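Local coordinates for protein L-glyceraldehyde 3-phosphate reductase (Clostridium beijerinckii, PDB 6HG6) that binds NADPH and acts as an aldehyde reductase of the aldo-keto reductase family, detoxifying furfural, at residues A[96-101]-A[133-138]; A[26-31]-A[295-300]. All blocks are in the same frame, centred on the assembly; numbering follows the deposited sequence.

Contact 1: residues A[96-101]-A[133-138]; sequences TKAGYK and DIFYHH. With NDP (NADPH dihydro-nicotinamide-adenine-dinucleotide phosphate), chain B.
T96 N donates to I134 O and so opens a ladder between neighbouring parallel strands of the TIM barrel, with T96 opposite F135, K97 opposite Y136 and A98 opposite H137, a worked example of how one beta-alpha-beta unit carries polar groups to the barrel mouth. The ladder continues through Y136 N to T96 O (3.0 Å) and A98 N to Y136 O. F135 lies on the helix-facing side with T96 and A98: its CD1 runs alongside T96 CG2 and its CZ comes within 4.2 Å of A98 CB, while helices 113-127 and 146-158 cover the ring. Y136 turns into the barrel beside K97. The lysine CG rests against Y136 CB at 3.6 Å, and its CE lies over one ring face, as a CH-pi contact offset toward the rim; I134 CG2 covers the other. H137 returns to the helix side, where its ring edge brings CD2 near A98 O and water 1 joins its NE2 to G99 O, while ND1 bonds to Y170. H138 ends the walk. Its N grips A98 O at 2.8 Å, and with CG anti to the backbone N (chi1 -157°) the imidazole is held between two neighbours. Y100 comes from one side, CD2 over the ring centre in a T-shaped stack with planes at 89°; from the other comes K97 CD, 3.7 Å from the H138 centroid in a second CH-pi contact. Water 2 accepts from Y100 N and lies 2.8 Å from H138 ND1; it helps fix the rotation of the ring and leaves NE2 directed at the nicotinamide amide, 3.4 Å from NDP N7N. K97 NZ meanwhile forms a salt bridge with D61 and a hydrogen bond with Y66; gathered with H138 beside the nicotinamide, these residues are consistent with the Asp-Tyr-Lys-His tetrad of aldo-keto reductases.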
loop_
_atom_site.group_PDB
_atom_site.type_symbol
_atom_site.label_atom_id
_atom_site.label_comp_id
_atom_site.label_asym_id
_atom_site.label_seq_id
_atom_site.Cartn_x
_atom_site.Cartn_y
_atom_site.Cartn_z
ATOM N N THR A 96 7.955 -0.497 -6.203
ATOM C CA THR A 96 8.895 0.307 -5.397
ATOM C C THR A 96 8.609 1.780 -5.716
ATOM O O THR A 96 7.691 2.078 -6.519
ATOM C CB THR A 96 10.358 -0.104 -5.565
ATOM O OG1 THR A 96 11.020 0.527 -4.457
ATOM C CG2 THR A 96 10.926 0.314 -6.902
ATOM N N LYS A 97 9.326 2.666 -5.059
ATOM C CA LYS A 97 9.056 4.103 -5.090
ATOM C C LYS A 97 10.363 4.856 -4.885
ATOM O O LYS A 97 11.307 4.307 -4.318
ATOM C CB LYS A 97 8.084 4.504 -3.962
ATOM C CG LYS A 97 6.995 3.490 -3.648
ATOM C CD LYS A 97 5.947 4.061 -2.683
ATOM C CE LYS A 97 4.865 3.084 -2.300
ATOM N NZ LYS A 97 5.403 2.092 -1.341
ATOM N N ALA A 98 10.340 6.099 -5.328
ATOM C CA ALA A 98 11.386 7.099 -5.077
ATOM C C ALA A 98 10.681 8.438 -4.876
ATOM O O ALA A 98 9.685 8.744 -5.611
ATOM C CB ALA A 98 12.333 7.138 -6.249
ATOM N N GLY A 99 11.133 9.211 -3.905
ATOM C CA GLY A 99 10.575 10.558 -3.676
ATOM C C GLY A 99 10.779 11.083 -2.274
ATOM O O GLY A 99 10.715 12.323 -2.085
ATOM N N TYR A 100 11.030 10.193 -1.311
ATOM C CA TYR A 100 11.457 10.537 0.055
ATOM C C TYR A 100 12.974 10.378 0.133
ATOM O O TYR A 100 13.621 10.032 -0.873
ATOM C CB TYR A 100 10.729 9.716 1.138
ATOM C CG TYR A 100 9.348 10.237 1.482
ATOM C CD1 TYR A 100 9.185 11.376 2.247
ATOM C CD2 TYR A 100 8.203 9.602 1.029
ATOM C CE1 TYR A 100 7.928 11.839 2.625
ATOM C CE2 TYR A 100 6.933 10.065 1.361
ATOM C CZ TYR A 100 6.804 11.202 2.130
ATOM O OH TYR A 100 5.561 11.661 2.455
ATOM N N LYS A 101 13.533 10.630 1.308
ATOM C CA LYS A 101 15.001 10.676 1.447
ATOM C C LYS A 101 15.534 9.249 1.401
ATOM O O LYS A 101 15.060 8.387 2.183
ATOM C CB LYS A 101 15.462 11.372 2.708
ATOM C CG LYS A 101 16.978 11.512 2.760
ATOM C CD LYS A 101 17.403 12.299 3.923
ATOM C CE LYS A 101 18.894 12.459 3.957
ATOM N NZ LYS A 101 19.248 13.439 4.988
ATOM N N ASP A 133 6.508 -4.112 -11.086
ATOM C CA ASP A 133 5.166 -4.029 -11.724
ATOM C C ASP A 133 4.680 -2.595 -11.669
ATOM O O ASP A 133 4.070 -2.166 -12.659
ATOM C CB ASP A 133 4.206 -5.005 -11.056
ATOM C CG ASP A 133 4.738 -6.418 -11.244
ATOM O OD1 ASP A 133 4.521 -6.996 -12.319
ATOM O OD2 ASP A 133 5.435 -6.898 -10.320
ATOM N N ILE A 134 4.888 -1.929 -10.526
ATOM C CA ILE A 134 4.437 -0.540 -10.307
ATOM C C ILE A 134 5.624 0.234 -9.794
ATOM O O ILE A 134 6.203 -0.142 -8.761
ATOM C CB ILE A 134 3.217 -0.445 -9.364
ATOM C CG1 ILE A 134 2.083 -1.377 -9.804
ATOM C CG2 ILE A 134 2.794 1.011 -9.306
ATOM C CD1 ILE A 134 1.017 -1.576 -8.720
ATOM N N PHE A 135 5.876 1.359 -10.416
ATOM C CA PHE A 135 6.911 2.287 -9.915
ATOM C C PHE A 135 6.239 3.611 -9.580
ATOM O O PHE A 135 5.622 4.222 -10.431
ATOM C CB PHE A 135 8.027 2.443 -10.936
ATOM C CG PHE A 135 9.132 3.358 -10.478
ATOM C CD1 PHE A 135 9.736 3.185 -9.257
ATOM C CD2 PHE A 135 9.608 4.352 -11.305
ATOM C CE1 PHE A 135 10.785 3.999 -8.855
ATOM C CE2 PHE A 135 10.687 5.136 -10.928
ATOM C CZ PHE A 135 11.256 4.979 -9.696
ATOM N N TYR A 136 6.414 4.053 -8.341
ATOM C CA TYR A 136 5.727 5.250 -7.838
ATOM C C TYR A 136 6.647 6.438 -7.616
ATOM O O TYR A 136 7.766 6.241 -7.133
ATOM C CB TYR A 136 5.215 4.994 -6.432
ATOM C CG TYR A 136 4.028 4.084 -6.292
ATOM C CD1 TYR A 136 4.184 2.727 -6.063
ATOM C CD2 TYR A 136 2.762 4.619 -6.235
ATOM C CE1 TYR A 136 3.101 1.912 -5.794
ATOM C CE2 TYR A 136 1.660 3.820 -6.008
ATOM C CZ TYR A 136 1.834 2.467 -5.767
ATOM O OH TYR A 136 0.747 1.682 -5.528
ATOM N N HIS A 137 6.135 7.622 -7.925
ATOM C CA HIS A 137 6.650 8.872 -7.340
ATOM C C HIS A 137 6.059 8.875 -5.912
ATOM O O HIS A 137 4.844 8.820 -5.748
ATOM C CB HIS A 137 6.328 10.102 -8.166
ATOM C CG HIS A 137 7.035 11.318 -7.652
ATOM N ND1 HIS A 137 6.510 12.589 -7.748
ATOM C CD2 HIS A 137 8.229 11.436 -7.020
ATOM C CE1 HIS A 137 7.342 13.472 -7.238
ATOM N NE2 HIS A 137 8.429 12.790 -6.762
ATOM N N HIS A 138 6.927 8.841 -4.910
ATOM C CA HIS A 138 6.554 8.543 -3.509
ATOM C C HIS A 138 5.787 9.685 -2.831
ATOM O O HIS A 138 5.059 9.423 -1.872
ATOM C CB HIS A 138 7.821 8.149 -2.757
ATOM C CG HIS A 138 7.598 7.315 -1.544
ATOM N ND1 HIS A 138 8.649 6.693 -0.911
ATOM C CD2 HIS A 138 6.482 7.013 -0.840
ATOM C CE1 HIS A 138 8.194 6.044 0.136
ATOM N NE2 HIS A 138 6.876 6.240 0.218
HETATM P PA NDP B . -1.226 -0.981 9.222
HETATM O O1A NDP B . -1.932 0.296 9.532
HETATM O O2A NDP B . -1.885 -2.190 8.638
HETATM O O5B NDP B . -0.337 -1.428 10.486
HETATM C C5B NDP B . 0.427 -2.661 10.419
HETATM C C4B NDP B . 0.837 -3.072 11.809
HETATM O O4B NDP B . -0.363 -3.179 12.619
HETATM C C3B NDP B . 1.540 -4.429 11.952
HETATM O O3B NDP B . 2.955 -4.356 11.798
HETATM C C2B NDP B . 1.153 -4.812 13.374
HETATM O O2B NDP B . 1.999 -4.075 14.252
HETATM C C1B NDP B . -0.278 -4.296 13.470
HETATM N N9A NDP B . -1.317 -5.230 13.051
HETATM C C8A NDP B . -1.548 -5.714 11.787
HETATM N N7A NDP B . -2.596 -6.495 11.710
HETATM C C5A NDP B . -3.093 -6.530 13.005
HETATM C C6A NDP B . -4.200 -7.186 13.579
HETATM N N6A NDP B . -5.034 -7.962 12.891
HETATM N N1A NDP B . -4.423 -7.000 14.906
HETATM C C2A NDP B . -3.579 -6.215 15.591
HETATM N N3A NDP B . -2.514 -5.544 15.156
HETATM C C4A NDP B . -2.321 -5.742 13.839
HETATM O O3 NDP B . -0.086 -0.642 8.125
HETATM P PN NDP B . 1.315 0.132 8.138
HETATM O O1N NDP B . 2.349 -0.838 8.604
HETATM O O2N NDP B . 1.196 1.469 8.796
HETATM O O5D NDP B . 1.507 0.378 6.556
HETATM C C5D NDP B . 1.251 -0.739 5.665
HETATM C C4D NDP B . 2.039 -0.546 4.391
HETATM O O4D NDP B . 1.615 0.670 3.750
HETATM C C3D NDP B . 3.545 -0.348 4.542
HETATM O O3D NDP B . 4.192 -1.591 4.774
HETATM C C2D NDP B . 3.867 0.287 3.184
HETATM O O2D NDP B . 3.937 -0.701 2.189
HETATM C C1D NDP B . 2.666 1.200 2.957
HETATM N N1N NDP B . 2.933 2.600 3.374
HETATM C C2N NDP B . 3.042 3.584 2.423
HETATM C C3N NDP B . 3.551 4.823 2.701
HETATM C C7N NDP B . 3.643 5.843 1.597
HETATM O O7N NDP B . 3.372 5.535 0.421
HETATM N N7N NDP B . 4.052 7.064 1.939
HETATM C C4N NDP B . 3.987 5.090 4.117
HETATM C C5N NDP B . 3.635 4.037 5.093
HETATM C C6N NDP B . 3.072 2.911 4.714
HETATM P P2B NDP B . 2.380 -4.765 15.663
HETATM O O1X NDP B . 2.370 -6.279 15.609
HETATM O O2X NDP B . 3.766 -4.220 15.975
HETATM O O3X NDP B . 1.308 -4.208 16.588
HETATM O O HOH W 1 9.292 13.778 -4.261
HETATM O O HOH W 2 11.300 7.316 -1.472
#

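Contact 2: residues A[26-31]-A[295-300]. With NDP (NADPH dihydro-nicotinamide-adenine-dinucleotide phosphate), chain B.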
loop_
_atom_site.group_PDB
_atom_site.type_symbol
_atom_site.label_atom_id
_atom_site.label_comp_id
_atom_site.label_asym_id
_atom_site.label_seq_id
_atom_site.Cartn_x
_atom_site.Cartn_y
_atom_site.Cartn_z
ATOM N N PRO A 26 -5.093 -7.687 -5.036
ATOM C CA PRO A 26 -5.839 -8.384 -3.990
ATOM C C PRO A 26 -6.461 -7.273 -3.123
ATOM O O PRO A 26 -5.842 -6.221 -2.960
ATOM C CB PRO A 26 -4.752 -9.083 -3.160
ATOM C CG PRO A 26 -3.523 -8.175 -3.354
ATOM C CD PRO A 26 -3.641 -7.746 -4.805
ATOM N N MET A 27 -7.612 -7.520 -2.523
ATOM C CA MET A 27 -8.258 -6.490 -1.683
ATOM C C MET A 27 -7.394 -6.214 -0.456
ATOM O O MET A 27 -7.484 -5.103 0.051
ATOM C CB MET A 27 -9.669 -6.896 -1.283
ATOM C CG MET A 27 -10.606 -6.778 -2.440
ATOM S SD MET A 27 -12.320 -7.107 -1.894
ATOM C CE MET A 27 -12.682 -5.656 -0.923
ATOM N N ILE A 28 -6.565 -7.170 -0.059
ATOM C CA ILE A 28 -5.498 -6.991 0.968
ATOM C C ILE A 28 -4.148 -7.128 0.265
ATOM O O ILE A 28 -3.912 -8.170 -0.303
ATOM C CB ILE A 28 -5.584 -8.004 2.144
ATOM C CG1 ILE A 28 -6.951 -8.033 2.821
ATOM C CG2 ILE A 28 -4.499 -7.691 3.152
ATOM C CD1 ILE A 28 -7.369 -6.681 3.287
ATOM N N SER A 29 -3.319 -6.090 0.348
ATOM C CA SER A 29 -1.924 -6.058 -0.131
ATOM C C SER A 29 -1.009 -6.066 1.085
ATOM O O SER A 29 -1.444 -5.560 2.175
ATOM C CB SER A 29 -1.657 -4.871 -1.014
ATOM O OG SER A 29 -2.456 -4.911 -2.197
ATOM N N PHE A 30 0.232 -6.515 0.885
ATOM C CA PHE A 30 1.193 -6.661 1.984
ATOM C C PHE A 30 2.337 -5.673 1.779
ATOM O O PHE A 30 2.972 -5.679 0.721
ATOM C CB PHE A 30 1.651 -8.110 2.078
ATOM C CG PHE A 30 2.447 -8.328 3.320
ATOM C CD1 PHE A 30 1.805 -8.329 4.555
ATOM C CD2 PHE A 30 3.819 -8.415 3.264
ATOM C CE1 PHE A 30 2.542 -8.424 5.727
ATOM C CE2 PHE A 30 4.550 -8.536 4.443
ATOM C CZ PHE A 30 3.907 -8.573 5.650
ATOM N N GLY A 31 2.604 -4.871 2.798
ATOM C CA GLY A 31 3.664 -3.853 2.734
ATOM C C GLY A 31 4.860 -4.218 3.575
ATOM O O GLY A 31 4.675 -4.830 4.654
ATOM N N VAL A 295 -6.394 -2.438 0.419
ATOM C CA VAL A 295 -5.835 -1.874 1.679
ATOM C C VAL A 295 -4.482 -2.555 1.908
ATOM O O VAL A 295 -4.379 -3.811 1.833
ATOM C CB VAL A 295 -6.788 -2.042 2.862
ATOM C CG1 VAL A 295 -7.102 -3.498 3.125
ATOM C CG2 VAL A 295 -6.218 -1.366 4.101
ATOM N N LEU A 296 -3.507 -1.727 2.230
ATOM C CA LEU A 296 -2.127 -2.172 2.422
ATOM C C LEU A 296 -1.881 -2.377 3.903
ATOM O O LEU A 296 -2.069 -1.417 4.699
ATOM C CB LEU A 296 -1.355 -1.051 1.719
ATOM C CG LEU A 296 0.085 -1.252 1.382
ATOM C CD1 LEU A 296 0.430 -2.632 0.866
ATOM C CD2 LEU A 296 0.489 -0.148 0.446
ATOM N N ILE A 297 -1.642 -3.629 4.315
ATOM C CA ILE A 297 -1.361 -4.010 5.726
ATOM C C ILE A 297 0.131 -4.288 5.934
ATOM O O ILE A 297 0.851 -4.586 4.979
ATOM C CB ILE A 297 -2.144 -5.257 6.189
ATOM C CG1 ILE A 297 -1.653 -6.537 5.490
ATOM C CG2 ILE A 297 -3.627 -5.022 5.997
ATOM C CD1 ILE A 297 -2.139 -7.847 6.070
ATOM N N GLY A 298 0.522 -4.278 7.197
ATOM C CA GLY A 298 1.835 -4.739 7.661
ATOM C C GLY A 298 1.599 -5.854 8.636
ATOM O O GLY A 298 0.460 -6.013 9.082
ATOM N N ALA A 299 2.629 -6.587 9.004
ATOM C CA ALA A 299 2.556 -7.630 10.034
ATOM C C ALA A 299 3.941 -7.903 10.601
ATOM O O ALA A 299 4.905 -7.736 9.866
ATOM C CB ALA A 299 1.984 -8.880 9.445
ATOM N N SER A 300 4.009 -8.273 11.880
ATOM C CA SER A 300 5.238 -8.770 12.550
ATOM C C SER A 300 5.145 -10.292 12.664
ATOM O O SER A 300 6.175 -10.951 12.860
ATOM C CB SER A 300 5.461 -8.118 13.913
ATOM O OG SER A 300 4.315 -8.237 14.732
HETATM P PA NDP B . -1.226 -0.981 9.222
HETATM O O1A NDP B . -1.932 0.296 9.532
HETATM O O2A NDP B . -1.885 -2.190 8.638
HETATM O O5B NDP B . -0.337 -1.428 10.486
HETATM C C5B NDP B . 0.427 -2.661 10.419
HETATM C C4B NDP B . 0.837 -3.072 11.809
HETATM O O4B NDP B . -0.363 -3.179 12.619
HETATM C C3B NDP B . 1.540 -4.429 11.952
HETATM O O3B NDP B . 2.955 -4.356 11.798
HETATM C C2B NDP B . 1.153 -4.812 13.374
HETATM O O2B NDP B . 1.999 -4.075 14.252
HETATM C C1B NDP B . -0.278 -4.296 13.470
HETATM N N9A NDP B . -1.317 -5.230 13.051
HETATM C C8A NDP B . -1.548 -5.714 11.787
HETATM N N7A NDP B . -2.596 -6.495 11.710
HETATM C C5A NDP B . -3.093 -6.530 13.005
HETATM C C6A NDP B . -4.200 -7.186 13.579
HETATM N N6A NDP B . -5.034 -7.962 12.891
HETATM N N1A NDP B . -4.423 -7.000 14.906
HETATM C C2A NDP B . -3.579 -6.215 15.591
HETATM N N3A NDP B . -2.514 -5.544 15.156
HETATM C C4A NDP B . -2.321 -5.742 13.839
HETATM O O3 NDP B . -0.086 -0.642 8.125
HETATM P PN NDP B . 1.315 0.132 8.138
HETATM O O1N NDP B . 2.349 -0.838 8.604
HETATM O O2N NDP B . 1.196 1.469 8.796
HETATM O O5D NDP B . 1.507 0.378 6.556
HETATM C C5D NDP B . 1.251 -0.739 5.665
HETATM C C4D NDP B . 2.039 -0.546 4.391
HETATM O O4D NDP B . 1.615 0.670 3.750
HETATM C C3D NDP B . 3.545 -0.348 4.542
HETATM O O3D NDP B . 4.192 -1.591 4.774
HETATM C C2D NDP B . 3.867 0.287 3.184
HETATM O O2D NDP B . 3.937 -0.701 2.189
HETATM C C1D NDP B . 2.666 1.200 2.957
HETATM N N1N NDP B . 2.933 2.600 3.374
HETATM C C2N NDP B . 3.042 3.584 2.423
HETATM C C3N NDP B . 3.551 4.823 2.701
HETATM C C7N NDP B . 3.643 5.843 1.597
HETATM O O7N NDP B . 3.372 5.535 0.421
HETATM N N7N NDP B . 4.052 7.064 1.939
HETATM C C4N NDP B . 3.987 5.090 4.117
HETATM C C5N NDP B . 3.635 4.037 5.093
HETATM C C6N NDP B . 3.072 2.911 4.714
HETATM P P2B NDP B . 2.380 -4.765 15.663
HETATM O O1X NDP B . 2.370 -6.279 15.609
HETATM O O2X NDP B . 3.766 -4.220 15.975
HETATM O O3X NDP B . 1.308 -4.208 16.588
HETATM O O HOH W 3 5.024 -5.384 7.360
#
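G31 and I297 meet where the barrel closes on itself, the first strand pairing in parallel with the last across most of the chain length. Four backbone bonds make the seam, from V295 N to M27 O (2.9 Å) through to G31 N donating to I297 O (2.8 Å). A water that accepts from A299 N also lies 2.8 Å from G31 O. On the inner side, with L296 CG anti to its own N (chi1 -165°) and chi2 near 40°, CD1 lies 3.6 Å from S29 CB, while L296 CG packs 3.4 Å from NDP O4D. G31 and G298 let the cofactor come close to the main chain: G31 C is 3.0 Å from NDP O3D, and G298 N gives a weak bond to the pyrophosphate oxygen O2A. Farther on, S300 OG donates to NDP O1X of the 2'-phosphate (2.9 Å), a contact specific to the phosphorylated cofactor. The outer side is apolar: the I28 and I297 side chains cross, with I28 CG2 3.8 Å from I297 CD1, and A299 CB sits at the edge of the F30 ring, in its plane. Helix 302-308 packs on F30, I297 and A299, helix 278-286 on V295 and I297, and strand 59-61 continues the sheet beyond F30.

Overall arrangement
Contacts 1 and 2 lie in one parallel barrel sheet and illustrate at two places the principle that a TIM barrel does its chemistry at the C-terminal ends of its strands. Both are buried pairings and both reach NADPH, yet their centres lie about 17 Å apart and they share no strand. Contact 1 is local, joining successive strands through one helix; contact 2 joins the first and last strands and encloses contact 1 along the chain. Their chemistry follows their place along the cofactor. Contact 1 meets the nicotinamide amide with a histidine and a lysine, whereas contact 2 serves the ribose and phosphates largely with glycines, a leucine and a serine.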